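Side-chain contacts in SCARECROW-LIKE protein 7 (Oryza sativa Japonica Group, PDB 5HYZ), which binds DNA in vitro through its GRAS domain and is probably a transcription factor in plant development and abiotic stress resistance: residues T109-V114 / A132-G137; A126-L131 / T140-T145; Q99-A104 / I122-L127; F195-D200 / K230-A235; F116-G121 / A161-R166. One frame throughout, in Å; residues are numbered along the deposited sequence.

Reading from the N terminus, the first element these contacts use is helix 89-104. Contact 3 joins its last turns to helix 122-132, closing a loop around strand 110-118. Contact 1 starts on that strand and returns from the turn after helix 122-132, so it crosses contact 3. Contact 5 starts at the strand's far end, crosses both, and closes a longer loop onto helix 157-174. Contact 2 lies wholly within that longer loop; it crosses contact 1, begins on the helix where contact 3 ends, and seats the helix on strand 141-148. Contact 4 follows in series, joining the loop before strand 202-208 to the end of helix 220-231. Together they tie parallel strands, helices and strand-end loops.

Contact 1: T109-V114 / A132-G137; sequences TKIHIV and ATRPEG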
# COMPACT_ATOMS: atom_id res chain seq x y z
N THR A 109 3.18 26.23 -14.70
CA THR A 109 2.16 25.50 -15.44
C THR A 109 2.72 24.36 -16.27
O THR A 109 1.99 23.47 -16.72
CB THR A 109 1.39 26.46 -16.36
OG1 THR A 109 2.34 27.08 -17.25
CG2 THR A 109 0.67 27.55 -15.50
N LYS A 110 4.03 24.40 -16.47
CA LYS A 110 4.74 23.35 -17.23
C LYS A 110 5.88 22.83 -16.35
O LYS A 110 6.62 23.63 -15.78
CB LYS A 110 5.33 23.92 -18.53
CG LYS A 110 4.25 24.50 -19.43
CD LYS A 110 4.90 24.86 -20.75
CE LYS A 110 4.07 25.86 -21.54
NZ LYS A 110 4.77 26.13 -22.86
N ILE A 111 5.96 21.52 -16.22
CA ILE A 111 6.89 20.91 -15.30
C ILE A 111 7.73 19.88 -16.03
O ILE A 111 7.22 19.08 -16.85
CB ILE A 111 6.12 20.24 -14.13
CG1 ILE A 111 5.45 21.36 -13.26
CG2 ILE A 111 7.11 19.41 -13.25
CD1 ILE A 111 4.47 20.83 -12.20
N HIS A 112 9.03 19.86 -15.73
CA HIS A 112 9.91 18.86 -16.33
C HIS A 112 10.61 18.12 -15.21
O HIS A 112 11.38 18.74 -14.46
CB HIS A 112 10.92 19.56 -17.24
CG HIS A 112 11.82 18.63 -17.98
ND1 HIS A 112 12.80 19.10 -18.83
CD2 HIS A 112 11.92 17.28 -18.00
CE1 HIS A 112 13.45 18.08 -19.36
NE2 HIS A 112 12.94 16.96 -18.87
N ILE A 113 10.36 16.83 -15.08
CA ILE A 113 11.02 16.00 -14.04
C ILE A 113 12.26 15.29 -14.64
O ILE A 113 12.14 14.67 -15.68
CB ILE A 113 10.05 14.89 -13.55
CG1 ILE A 113 8.74 15.48 -13.01
CG2 ILE A 113 10.74 13.94 -12.51
CD1 ILE A 113 8.96 16.45 -11.85
N VAL A 114 13.40 15.40 -13.99
CA VAL A 114 14.57 14.63 -14.40
C VAL A 114 14.84 13.59 -13.36
O VAL A 114 15.17 13.92 -12.23
CB VAL A 114 15.81 15.55 -14.62
CG1 VAL A 114 17.05 14.66 -15.09
CG2 VAL A 114 15.45 16.58 -15.67
N ALA A 132 -2.43 16.49 -10.70
CA ALA A 132 -3.72 16.70 -11.35
C ALA A 132 -4.65 17.32 -10.37
O ALA A 132 -5.54 18.07 -10.77
CB ALA A 132 -4.31 15.41 -11.90
N THR A 133 -4.45 16.99 -9.10
CA THR A 133 -5.33 17.57 -8.09
C THR A 133 -4.72 18.69 -7.19
O THR A 133 -5.25 19.01 -6.11
CB THR A 133 -5.90 16.42 -7.20
OG1 THR A 133 -4.83 15.60 -6.71
CG2 THR A 133 -6.76 15.51 -8.05
N ARG A 134 -3.65 19.33 -7.64
CA ARG A 134 -2.97 20.30 -6.75
C ARG A 134 -3.74 21.63 -6.68
O ARG A 134 -4.52 21.95 -7.56
CB ARG A 134 -1.52 20.51 -7.25
CG ARG A 134 -1.57 21.33 -8.52
CD ARG A 134 -0.14 21.63 -9.09
NE ARG A 134 -0.29 22.41 -10.32
CZ ARG A 134 0.70 23.07 -10.92
NH1 ARG A 134 1.95 23.00 -10.45
NH2 ARG A 134 0.43 23.79 -11.99
N PRO A 135 -3.50 22.45 -5.64
CA PRO A 135 -4.27 23.69 -5.43
C PRO A 135 -4.24 24.65 -6.58
O PRO A 135 -5.23 25.30 -6.90
CB PRO A 135 -3.59 24.32 -4.21
CG PRO A 135 -3.06 23.17 -3.47
CD PRO A 135 -2.59 22.18 -4.52
N GLU A 136 -3.09 24.75 -7.24
CA GLU A 136 -2.99 25.72 -8.29
C GLU A 136 -3.67 25.29 -9.58
O GLU A 136 -3.68 26.03 -10.56
CB GLU A 136 -1.49 26.01 -8.56
CG GLU A 136 -0.70 26.45 -7.33
CD GLU A 136 -0.21 25.29 -6.39
OE1 GLU A 136 -0.49 24.09 -6.62
OE2 GLU A 136 0.48 25.59 -5.39
N GLY A 137 -4.21 24.09 -9.61
CA GLY A 137 -4.82 23.55 -10.82
C GLY A 137 -3.81 22.74 -11.63
O GLY A 137 -2.60 22.98 -11.58
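The strand that carries the VHIID sequence motif of GRAS proteins meets, at its beginning, a type I beta turn at the end of helix 122-132. Ile111 is the first motif residue, and its CD1 comes 3.8 Å from Arg134 NH1, obliquely to the guanidinium plane; the two side chains run alongside in opposite senses. Thr109 contributes backbone rather than side chain, its CA lying 4.2 Å from Arg134 NH2 at the guanidinium edge. No hydrogen bond joins the two segments; the arginine's polar bonds stay within its own turn or go to the chain before the strand. Arg134 leaves its backbone with CG set between N and the carbonyl carbon (chi1 73°) and then runs fully extended to NE. Arg134 NE gives a nearly straight bond of 2.7 Å to Gly137 O (162° at the hydrogen), in the guanidinium plane although 35° out of the carbonyl plane. A weak second bond of 3.2 Å reaches the same Gly137 O from Arg134 NH2. The turn itself is closed by Gly137 N and Arg134 O, 3.0 Å apart, while Glu136 CB sits 4.1 Å above the guanidinium plane, toward the rim of one face. NH2 also bonds Ala108 O, and NH1 weakly bonds Thr105 O, so the group is turned toward the carbonyls after helix 89-104, which probably stabilise its charge. Around this site Leu102 of helix 89-104 packs on Arg134, Leu131 of helix 122-132 packs on Ile111, and strand 141-148 pairs with strand 110-118 alongside.

Contact 2: A126-L131 / T140-T145; sequences ALLQAL and TRIRIT
Ile142 pushes its delta methyl against two leucines one helical turn apart: its CD1 lies 3.6 Å from Leu128 CD2 and 3.8 Å from Leu131 CD1. The gamma methyl adds a second touch on the first of them, Ile142 CG2 being 3.9 Å from Leu128 CD2, so both branches of the isoleucine are used. This follows from chi1 of -64°, which sets CG1 anti to the carbonyl carbon and CG2 anti to the backbone N. Leu128 and Ile142 lie side by side, pointing opposite ways, whereas Leu131 slants across the isoleucine. The closest pair of CA atoms, Leu128 CA and Ile142 CA, is 8.2 Å apart, a spacing filled by these branched side chains.

Leu128 also meets Phe170 and Leu174 of helix 157-174, and Leu131 meets Leu102 of helix 89-104, which continues the apolar layer beyond the pair. The alternate strand residues turn to the opposite face: Arg143 NE lies 3.9 Å above the centre of the Arg141 guanidinium. Both arginines form salt bridges with Glu201, and Arg141 another with Glu198; the shared carboxylate of Glu201 is consistent with the two guanidinium groups lying so close.

Helix 122-132 laid on strand 141-148, the strand that follows it, with strand 110-118 alongside, is the packing of a beta-alpha-beta crossover in a Rossmann-type sheet.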
# COMPACT_ATOMS: atom_id res chain seq x y z
N ALA A 126 2.29 8.34 -9.16
CA ALA A 126 1.80 9.02 -7.96
C ALA A 126 1.88 10.54 -8.10
O ALA A 126 0.95 11.31 -7.69
CB ALA A 126 2.59 8.49 -6.71
N LEU A 127 3.00 11.03 -8.63
CA LEU A 127 3.14 12.46 -8.77
C LEU A 127 2.13 13.02 -9.79
O LEU A 127 1.57 14.08 -9.60
CB LEU A 127 4.59 12.82 -9.27
CG LEU A 127 4.74 14.36 -9.34
CD1 LEU A 127 4.93 15.02 -7.94
CD2 LEU A 127 5.99 14.76 -10.17
N LEU A 128 1.92 12.31 -10.88
CA LEU A 128 0.93 12.78 -11.88
C LEU A 128 -0.46 12.92 -11.22
O LEU A 128 -1.16 13.91 -11.40
CB LEU A 128 0.86 11.79 -13.04
CG LEU A 128 2.05 11.92 -14.02
CD1 LEU A 128 2.06 10.70 -15.03
CD2 LEU A 128 1.99 13.27 -14.75
N GLN A 129 -0.84 11.90 -10.49
CA GLN A 129 -2.14 11.99 -9.77
C GLN A 129 -2.20 13.21 -8.84
O GLN A 129 -3.21 13.99 -8.80
CB GLN A 129 -2.35 10.70 -8.99
CG GLN A 129 -3.69 10.66 -8.13
CD GLN A 129 -4.90 10.48 -9.01
OE1 GLN A 129 -4.80 10.04 -10.14
NE2 GLN A 129 -6.08 10.84 -8.47
N ALA A 130 -1.11 13.41 -8.10
CA ALA A 130 -1.05 14.56 -7.19
C ALA A 130 -1.07 15.90 -7.91
O ALA A 130 -1.78 16.80 -7.49
CB ALA A 130 0.21 14.44 -6.28
N LEU A 131 -0.32 16.04 -9.02
CA LEU A 131 -0.31 17.27 -9.80
C LEU A 131 -1.70 17.55 -10.36
O LEU A 131 -2.11 18.71 -10.46
CB LEU A 131 0.72 17.17 -10.99
CG LEU A 131 2.19 17.22 -10.52
CD1 LEU A 131 3.17 16.81 -11.65
CD2 LEU A 131 2.50 18.60 -9.99
N THR A 140 -0.36 22.33 -17.49
CA THR A 140 -0.72 22.09 -18.89
C THR A 140 0.23 21.11 -19.57
O THR A 140 -0.12 20.54 -20.58
CB THR A 140 -0.75 23.39 -19.67
OG1 THR A 140 0.54 24.02 -19.62
CG2 THR A 140 -1.76 24.30 -19.07
N ARG A 141 1.43 20.90 -19.03
CA ARG A 141 2.31 19.91 -19.62
C ARG A 141 3.25 19.36 -18.55
O ARG A 141 3.80 20.13 -17.73
CB ARG A 141 3.18 20.55 -20.75
CG ARG A 141 4.07 19.49 -21.48
CD ARG A 141 5.02 20.16 -22.52
NE ARG A 141 5.97 21.09 -21.91
CZ ARG A 141 6.96 21.68 -22.57
NH1 ARG A 141 7.08 21.45 -23.87
NH2 ARG A 141 7.81 22.51 -21.93
N ILE A 142 3.45 18.05 -18.58
CA ILE A 142 4.44 17.40 -17.74
C ILE A 142 5.36 16.56 -18.63
O ILE A 142 4.87 15.69 -19.40
CB ILE A 142 3.75 16.52 -16.66
CG1 ILE A 142 2.94 17.47 -15.76
CG2 ILE A 142 4.80 15.75 -15.87
CD1 ILE A 142 1.69 16.82 -15.15
N ARG A 143 6.68 16.81 -18.53
CA ARG A 143 7.66 15.99 -19.22
C ARG A 143 8.53 15.26 -18.22
O ARG A 143 8.82 15.81 -17.15
CB ARG A 143 8.55 16.88 -20.11
CG ARG A 143 7.77 17.49 -21.23
CD ARG A 143 8.78 17.89 -22.35
NE ARG A 143 9.66 18.96 -21.92
CZ ARG A 143 10.94 19.10 -22.26
NH1 ARG A 143 11.59 18.20 -22.99
NH2 ARG A 143 11.60 20.15 -21.83
N ILE A 144 8.89 14.03 -18.50
CA ILE A 144 9.82 13.29 -17.66
C ILE A 144 11.00 12.79 -18.51
O ILE A 144 10.81 12.25 -19.60
CB ILE A 144 9.11 12.08 -16.98
CG1 ILE A 144 7.93 12.62 -16.17
CG2 ILE A 144 10.10 11.33 -16.07
CD1 ILE A 144 7.35 11.59 -15.21
N THR A 145 12.20 13.06 -18.03
CA THR A 145 13.41 12.51 -18.66
C THR A 145 14.02 11.50 -17.70
O THR A 145 14.34 11.86 -16.57
CB THR A 145 14.43 13.66 -18.97
OG1 THR A 145 13.82 14.57 -19.89
CG2 THR A 145 15.69 13.02 -19.57

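Contact 3: Q99-A104 / I122-L127; sequences QAILEA and IQWAAL
The Trp124 indole offers its edge to helix 89-104: Ile101 CD1 lies in the ring plane, 3.9 Å from Trp124 CZ3 and 4.0 Å from Trp124 CH2, while Gln123 CG sits 3.8 Å above one face of the ring, offset toward its rim. In this Rossmann-type core, helices 89-104 and 122-132 pack against each other on the same side of the sheet, over strand 110-118, and no hydrogen bond joins the two segments. Ile101 serves both partners by using separate branches. With chi1 at -67°, CG1 is anti to the carbonyl carbon and carries CD1 to the tryptophan edge; CG2, anti to the backbone N, faces the forked end of Leu127. Leu127 CD1 and CD2 are equally distant from Ile101 CG2, each at 4.1 Å. In both pairs the side chains cross at about a right angle.

The polar end of the indole is accounted for, since NE1 bonds OD2 of Asp115, the last residue of the VHIID motif. Ile113 of the same strand touches Ile101, Trp124 and Leu127, so all three meet above one strand residue. Ile101 also reaches Val236 and Thr238 of strand 236-242.

On the far side of helix 89-104 a side-chain bond spans one turn, to an oxygen that has Ser329 OG as a second partner: Gln99 NE2 reaches Glu103 OE2 at 2.9 Å, almost straight (174°), in the plane of its own amide but meeting the oxygen from 37° above the carboxylate plane.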
# COMPACT_ATOMS: atom_id res chain seq x y z
N GLN A 99 6.02 15.06 -2.49
CA GLN A 99 5.41 16.19 -1.82
C GLN A 99 6.28 17.43 -1.97
O GLN A 99 5.77 18.55 -2.24
CB GLN A 99 5.15 15.81 -0.33
CG GLN A 99 4.33 16.85 0.42
CD GLN A 99 2.90 16.94 -0.17
OE1 GLN A 99 2.31 15.92 -0.58
NE2 GLN A 99 2.36 18.17 -0.25
N ALA A 100 7.60 17.24 -1.84
CA ALA A 100 8.53 18.38 -2.04
C ALA A 100 8.49 18.93 -3.48
O ALA A 100 8.51 20.15 -3.68
CB ALA A 100 9.94 17.99 -1.71
N ILE A 101 8.40 18.02 -4.47
CA ILE A 101 8.30 18.49 -5.86
C ILE A 101 7.00 19.28 -6.08
O ILE A 101 6.97 20.30 -6.74
CB ILE A 101 8.37 17.27 -6.78
CG1 ILE A 101 9.78 16.67 -6.66
CG2 ILE A 101 8.06 17.70 -8.23
CD1 ILE A 101 9.94 15.22 -7.33
N LEU A 102 5.91 18.75 -5.52
CA LEU A 102 4.59 19.38 -5.69
C LEU A 102 4.60 20.78 -5.15
O LEU A 102 4.09 21.70 -5.77
CB LEU A 102 3.51 18.52 -5.00
CG LEU A 102 2.06 18.94 -5.21
CD1 LEU A 102 1.72 18.46 -6.58
CD2 LEU A 102 1.10 18.28 -4.23
N GLU A 103 5.19 20.94 -3.97
CA GLU A 103 5.23 22.25 -3.38
C GLU A 103 6.19 23.20 -4.09
O GLU A 103 5.87 24.38 -4.26
CB GLU A 103 5.61 22.13 -1.93
CG GLU A 103 4.36 21.51 -1.23
CD GLU A 103 4.58 21.20 0.26
OE1 GLU A 103 5.65 21.55 0.81
OE2 GLU A 103 3.70 20.55 0.86
N ALA A 104 7.33 22.69 -4.52
CA ALA A 104 8.30 23.57 -5.22
C ALA A 104 7.81 24.08 -6.56
O ALA A 104 8.27 25.11 -7.05
CB ALA A 104 9.65 22.82 -5.41
N ILE A 122 6.32 3.98 -10.74
CA ILE A 122 5.24 4.29 -9.75
C ILE A 122 5.41 5.64 -9.06
O ILE A 122 4.41 6.32 -8.79
CB ILE A 122 5.12 3.14 -8.72
CG1 ILE A 122 3.76 3.30 -7.97
CG2 ILE A 122 6.29 3.15 -7.80
CD1 ILE A 122 3.37 2.12 -7.05
N GLN A 123 6.67 6.09 -8.83
CA GLN A 123 6.80 7.43 -8.25
C GLN A 123 6.10 8.48 -9.12
O GLN A 123 5.46 9.42 -8.65
CB GLN A 123 8.31 7.82 -8.11
CG GLN A 123 8.46 9.23 -7.43
CD GLN A 123 9.93 9.60 -7.06
OE1 GLN A 123 10.90 8.85 -7.35
NE2 GLN A 123 10.09 10.76 -6.47
N TRP A 124 6.28 8.34 -10.45
CA TRP A 124 5.72 9.37 -11.30
C TRP A 124 4.26 9.21 -11.55
O TRP A 124 3.59 10.20 -11.80
CB TRP A 124 6.54 9.39 -12.66
CG TRP A 124 8.00 9.55 -12.30
CD1 TRP A 124 9.03 8.74 -12.69
CD2 TRP A 124 8.57 10.52 -11.37
NE1 TRP A 124 10.20 9.15 -12.09
CE2 TRP A 124 9.95 10.22 -11.28
CE3 TRP A 124 8.04 11.59 -10.62
CZ2 TRP A 124 10.83 10.94 -10.46
CZ3 TRP A 124 8.92 12.32 -9.74
CH2 TRP A 124 10.32 11.98 -9.69
N ALA A 125 3.75 8.00 -11.48
CA ALA A 125 2.29 7.84 -11.55
C ALA A 125 1.66 8.53 -10.32
O ALA A 125 0.68 9.28 -10.45
CB ALA A 125 1.92 6.37 -11.59
N ALA A 126 2.29 8.34 -9.16
CA ALA A 126 1.80 9.02 -7.96
C ALA A 126 1.88 10.54 -8.10
O ALA A 126 0.95 11.31 -7.69
CB ALA A 126 2.59 8.49 -6.71
N LEU A 127 3.00 11.03 -8.63
CA LEU A 127 3.14 12.46 -8.77
C LEU A 127 2.13 13.02 -9.79
O LEU A 127 1.57 14.08 -9.60
CB LEU A 127 4.59 12.82 -9.27
CG LEU A 127 4.74 14.36 -9.34
CD1 LEU A 127 4.93 15.02 -7.94
CD2 LEU A 127 5.99 14.76 -10.17

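Contact 4: F195-D200 / K230-A235; sequences FLVEPD and KSLSPA
Segment 195-200 is irregular chain that passes the end of helix 220-231, and the two backbones are nearest where Val197 CA and Leu232 CA stand 7.1 Å apart. Ser233 leaves the helical path with a positive phi of 47°, and Ser233 N is still bonded to Lys230 O at 3.0 Å; Leu232, just before it, points toward the loop. Leu232 splits its two methyls between two partners. Its CD1 lies over one face of the Phe195 ring, with Leu232 CD1 4.2 Å from Phe195 CG. The other methyl, Leu232 CD2, meets Val197 CG1 at 3.9 Å, and these two side chains cross at about a right angle. Val197 presents that methyl because chi1 of -63° puts CG1 anti to the carbonyl carbon, leaving CG2 in the crowded position between N and carbonyl carbon. The contact is apolar throughout, without a hydrogen bond across it.

Phe195 also packs by its ring tip on Phe116 and, through CE2, on Val114. Polar groups of the loop look instead to the sheet: Asp200 forms a salt bridge with Lys110, and Leu196 O accepts a bond from Arg143 NH2.

The contact thus packs the end of a connecting helix and an incoming loop on one face of the parallel Rossmann-type sheet. Val114 of strand 110-118 touches both Phe195 and Leu232, on the face opposite to Ile113. The loop leads into strand 202-208 and the chain after Leu232 into its parallel neighbour 236-242; a backbone hydrogen bond between Ala235 and Val203 already links them where these strands begin.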
# COMPACT_ATOMS: atom_id res chain seq x y z
N PHE A 195 19.40 17.19 -21.83
CA PHE A 195 18.11 17.12 -21.11
C PHE A 195 17.02 17.93 -21.78
O PHE A 195 15.85 17.83 -21.37
CB PHE A 195 18.36 17.57 -19.65
CG PHE A 195 19.28 16.62 -18.94
CD1 PHE A 195 20.68 16.69 -19.09
CD2 PHE A 195 18.75 15.58 -18.20
CE1 PHE A 195 21.50 15.75 -18.43
CE2 PHE A 195 19.53 14.65 -17.59
CZ PHE A 195 20.92 14.70 -17.69
N LEU A 196 17.37 18.74 -22.80
CA LEU A 196 16.38 19.47 -23.60
C LEU A 196 15.43 20.30 -22.71
O LEU A 196 14.20 20.31 -22.89
CB LEU A 196 15.59 18.48 -24.48
CG LEU A 196 16.51 17.70 -25.42
CD1 LEU A 196 15.71 16.55 -26.05
CD2 LEU A 196 16.95 18.66 -26.55
N VAL A 197 16.00 21.01 -21.75
CA VAL A 197 15.21 21.86 -20.85
C VAL A 197 14.79 23.11 -21.60
O VAL A 197 15.45 23.54 -22.54
CB VAL A 197 15.99 22.24 -19.56
CG1 VAL A 197 16.29 20.97 -18.74
CG2 VAL A 197 17.24 23.06 -19.88
N GLU A 198 13.62 23.63 -21.26
CA GLU A 198 13.05 24.80 -21.93
C GLU A 198 12.83 25.91 -20.93
O GLU A 198 12.55 25.67 -19.73
CB GLU A 198 11.73 24.45 -22.60
CG GLU A 198 11.96 23.36 -23.61
CD GLU A 198 10.78 23.06 -24.48
OE1 GLU A 198 9.62 23.10 -23.99
OE2 GLU A 198 11.03 22.79 -25.67
N PRO A 199 12.94 27.16 -21.40
CA PRO A 199 12.91 28.28 -20.46
C PRO A 199 11.53 28.45 -19.77
O PRO A 199 11.48 29.00 -18.67
CB PRO A 199 13.26 29.49 -21.35
CG PRO A 199 12.80 29.10 -22.71
CD PRO A 199 13.04 27.60 -22.80
N ASP A 200 10.45 27.94 -20.35
CA ASP A 200 9.15 28.17 -19.73
C ASP A 200 8.65 27.05 -18.80
O ASP A 200 7.46 26.98 -18.50
CB ASP A 200 8.10 28.43 -20.83
CG ASP A 200 7.94 27.23 -21.81
OD1 ASP A 200 8.76 26.28 -21.79
OD2 ASP A 200 6.97 27.23 -22.59
N LYS A 230 22.46 21.16 -11.11
CA LYS A 230 22.38 22.58 -10.78
C LYS A 230 22.25 23.40 -12.04
O LYS A 230 21.55 24.40 -12.08
CB LYS A 230 23.65 23.00 -9.96
CG LYS A 230 23.69 24.47 -9.43
CD LYS A 230 22.75 24.70 -8.21
CE LYS A 230 22.81 26.13 -7.57
NZ LYS A 230 21.69 26.34 -6.49
N SER A 231 22.90 22.95 -13.10
CA SER A 231 22.87 23.72 -14.36
C SER A 231 21.48 23.72 -14.99
O SER A 231 21.18 24.53 -15.89
CB SER A 231 23.88 23.16 -15.35
OG SER A 231 23.47 21.94 -15.96
N LEU A 232 20.59 22.83 -14.54
CA LEU A 232 19.24 22.82 -15.08
C LEU A 232 18.31 23.83 -14.40
O LEU A 232 17.11 23.92 -14.70
CB LEU A 232 18.66 21.39 -14.95
CG LEU A 232 19.52 20.28 -15.56
CD1 LEU A 232 18.76 18.93 -15.45
CD2 LEU A 232 19.84 20.56 -17.06
N SER A 233 18.89 24.58 -13.50
CA SER A 233 18.25 25.57 -12.63
C SER A 233 16.96 24.99 -11.98
O SER A 233 15.89 25.57 -12.11
CB SER A 233 17.87 26.84 -13.38
OG SER A 233 19.04 27.47 -13.85
N PRO A 234 17.09 23.85 -11.31
CA PRO A 234 15.87 23.22 -10.77
C PRO A 234 15.20 24.02 -9.67
O PRO A 234 15.82 24.67 -8.81
CB PRO A 234 16.40 21.85 -10.25
CG PRO A 234 17.91 22.10 -10.02
CD PRO A 234 18.31 23.06 -11.07
N ALA A 235 13.88 23.93 -9.65
CA ALA A 235 13.09 24.47 -8.57
C ALA A 235 13.37 23.73 -7.30
O ALA A 235 13.25 24.29 -6.17
CB ALA A 235 11.58 24.36 -8.93

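Contact 5: F116-G121 / A161-R166; sequences FGIVQG and AATNTR
Gly121 CA, at the N-cap of helix 122-132, comes within 5.5 Å of Thr163 CA on the regular helix 157-174; the chain reaches this point from the strand, which it leaves at Ile118, through the short loop of Val119 and Gln120. Thr163 carries nearly all of the contact. Its chi1 of -67° sets CG2 anti to the backbone N and OG1 beside that N, so methyl and hydroxyl take separate tasks. Thr163 CG2 rests on the glycine backbone, 3.7 Å from Gly121 N, and lies 4.2 Å from Ile118 CD1. Gly121, without a side chain, lets the methyl rest directly on its backbone.

The hydroxyl reaches the loop through two waters. One donates to Val119 O at 2.7 Å and is hydrogen-bonded to Thr163 OG1 at 2.8 Å; the other accepts from Gly121 N at 3.0 Å and also bonds Thr163 OG1. A further bond links OG1 to Ser159 O within its own helix, so this buried oxygen is held by three partners, and two backbone groups of the loop are satisfied by water. The position, between strand and helix N-terminus, corresponds to that of the glycine-rich loop in many Rossmann-type enzymes, a likeness of place that is no evidence for a bound nucleotide.

Ile118 also packs on Leu160, on Phe180 of strand 177-182 and on Trp124, joining helix 157-174 to the sheet and to helix 122-132. Farther along helix 157-174, Arg166 makes a cation-pi contact with Trp341 of the second subunit, so this helix also borders the dimer interface.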
# COMPACT_ATOMS: atom_id res chain seq x y z
N PHE A 116 17.19 10.77 -12.12
CA PHE A 116 18.44 10.04 -12.19
C PHE A 116 18.29 8.76 -11.42
O PHE A 116 18.29 8.72 -10.17
CB PHE A 116 19.60 10.87 -11.62
CG PHE A 116 20.07 11.94 -12.53
CD1 PHE A 116 21.00 11.66 -13.56
CD2 PHE A 116 19.63 13.24 -12.34
CE1 PHE A 116 21.42 12.71 -14.37
CE2 PHE A 116 20.02 14.30 -13.11
CZ PHE A 116 20.95 14.02 -14.17
N GLY A 117 18.03 7.69 -12.16
CA GLY A 117 17.94 6.36 -11.61
C GLY A 117 16.50 5.89 -11.52
O GLY A 117 16.08 5.36 -10.52
N ILE A 118 15.72 6.04 -12.59
CA ILE A 118 14.37 5.49 -12.57
C ILE A 118 14.36 3.95 -12.55
O ILE A 118 15.18 3.32 -13.17
CB ILE A 118 13.53 6.00 -13.77
CG1 ILE A 118 12.08 5.50 -13.72
CG2 ILE A 118 14.14 5.53 -15.12
CD1 ILE A 118 11.16 6.35 -14.61
N VAL A 119 13.45 3.34 -11.78
CA VAL A 119 13.32 1.88 -11.80
C VAL A 119 12.03 1.52 -12.55
O VAL A 119 12.06 1.07 -13.66
CB VAL A 119 13.32 1.28 -10.33
CG1 VAL A 119 13.18 -0.24 -10.41
CG2 VAL A 119 14.65 1.69 -9.65
N GLN A 120 10.88 1.77 -11.95
CA GLN A 120 9.58 1.50 -12.56
C GLN A 120 8.84 2.86 -12.51
O GLN A 120 9.35 3.89 -12.09
CB GLN A 120 8.75 0.44 -11.82
CG GLN A 120 9.17 -1.05 -11.95
CD GLN A 120 9.40 -1.58 -13.39
OE1 GLN A 120 10.52 -1.55 -13.89
NE2 GLN A 120 8.35 -2.11 -14.01
N GLY A 121 7.64 2.88 -12.97
CA GLY A 121 7.13 4.24 -13.02
C GLY A 121 6.36 4.75 -11.81
O GLY A 121 5.82 5.84 -11.85
N ALA A 161 10.77 0.97 -21.94
CA ALA A 161 9.68 1.15 -22.87
C ALA A 161 8.33 0.81 -22.24
O ALA A 161 7.33 1.46 -22.51
CB ALA A 161 9.92 0.25 -24.16
N ALA A 162 8.31 -0.25 -21.45
CA ALA A 162 7.03 -0.60 -20.82
C ALA A 162 6.59 0.48 -19.81
O ALA A 162 5.42 0.77 -19.69
CB ALA A 162 7.12 -1.98 -20.13
N THR A 163 7.55 1.00 -19.06
CA THR A 163 7.26 2.11 -18.11
C THR A 163 6.77 3.36 -18.86
O THR A 163 5.86 4.05 -18.45
CB THR A 163 8.51 2.44 -17.30
OG1 THR A 163 8.82 1.34 -16.44
CG2 THR A 163 8.39 3.76 -16.49
N ASN A 164 7.43 3.69 -19.96
CA ASN A 164 6.98 4.77 -20.78
C ASN A 164 5.54 4.63 -21.21
O ASN A 164 4.71 5.53 -21.04
CB ASN A 164 7.95 4.82 -22.02
CG ASN A 164 7.83 6.08 -22.84
OD1 ASN A 164 6.87 6.82 -22.77
ND2 ASN A 164 8.85 6.31 -23.73
N THR A 165 5.23 3.47 -21.78
CA THR A 165 3.85 3.20 -22.18
C THR A 165 2.88 3.30 -21.04
O THR A 165 1.85 3.95 -21.15
CB THR A 165 3.76 1.80 -22.80
OG1 THR A 165 4.48 1.90 -24.04
CG2 THR A 165 2.31 1.46 -23.13
N ARG A 166 3.27 2.71 -19.92
CA ARG A 166 2.36 2.73 -18.78
C ARG A 166 2.10 4.15 -18.26
O ARG A 166 0.95 4.50 -17.94
CB ARG A 166 2.95 1.82 -17.70
CG ARG A 166 1.94 1.04 -16.99
CD ARG A 166 2.55 0.08 -15.95
NE ARG A 166 1.46 -0.26 -15.04
CZ ARG A 166 1.61 -0.92 -13.90
NH1 ARG A 166 2.82 -1.29 -13.52
NH2 ARG A 166 0.56 -1.19 -13.16
O HOH W 1 11.54 0.78 -16.27
O HOH W 2 6.25 0.84 -14.74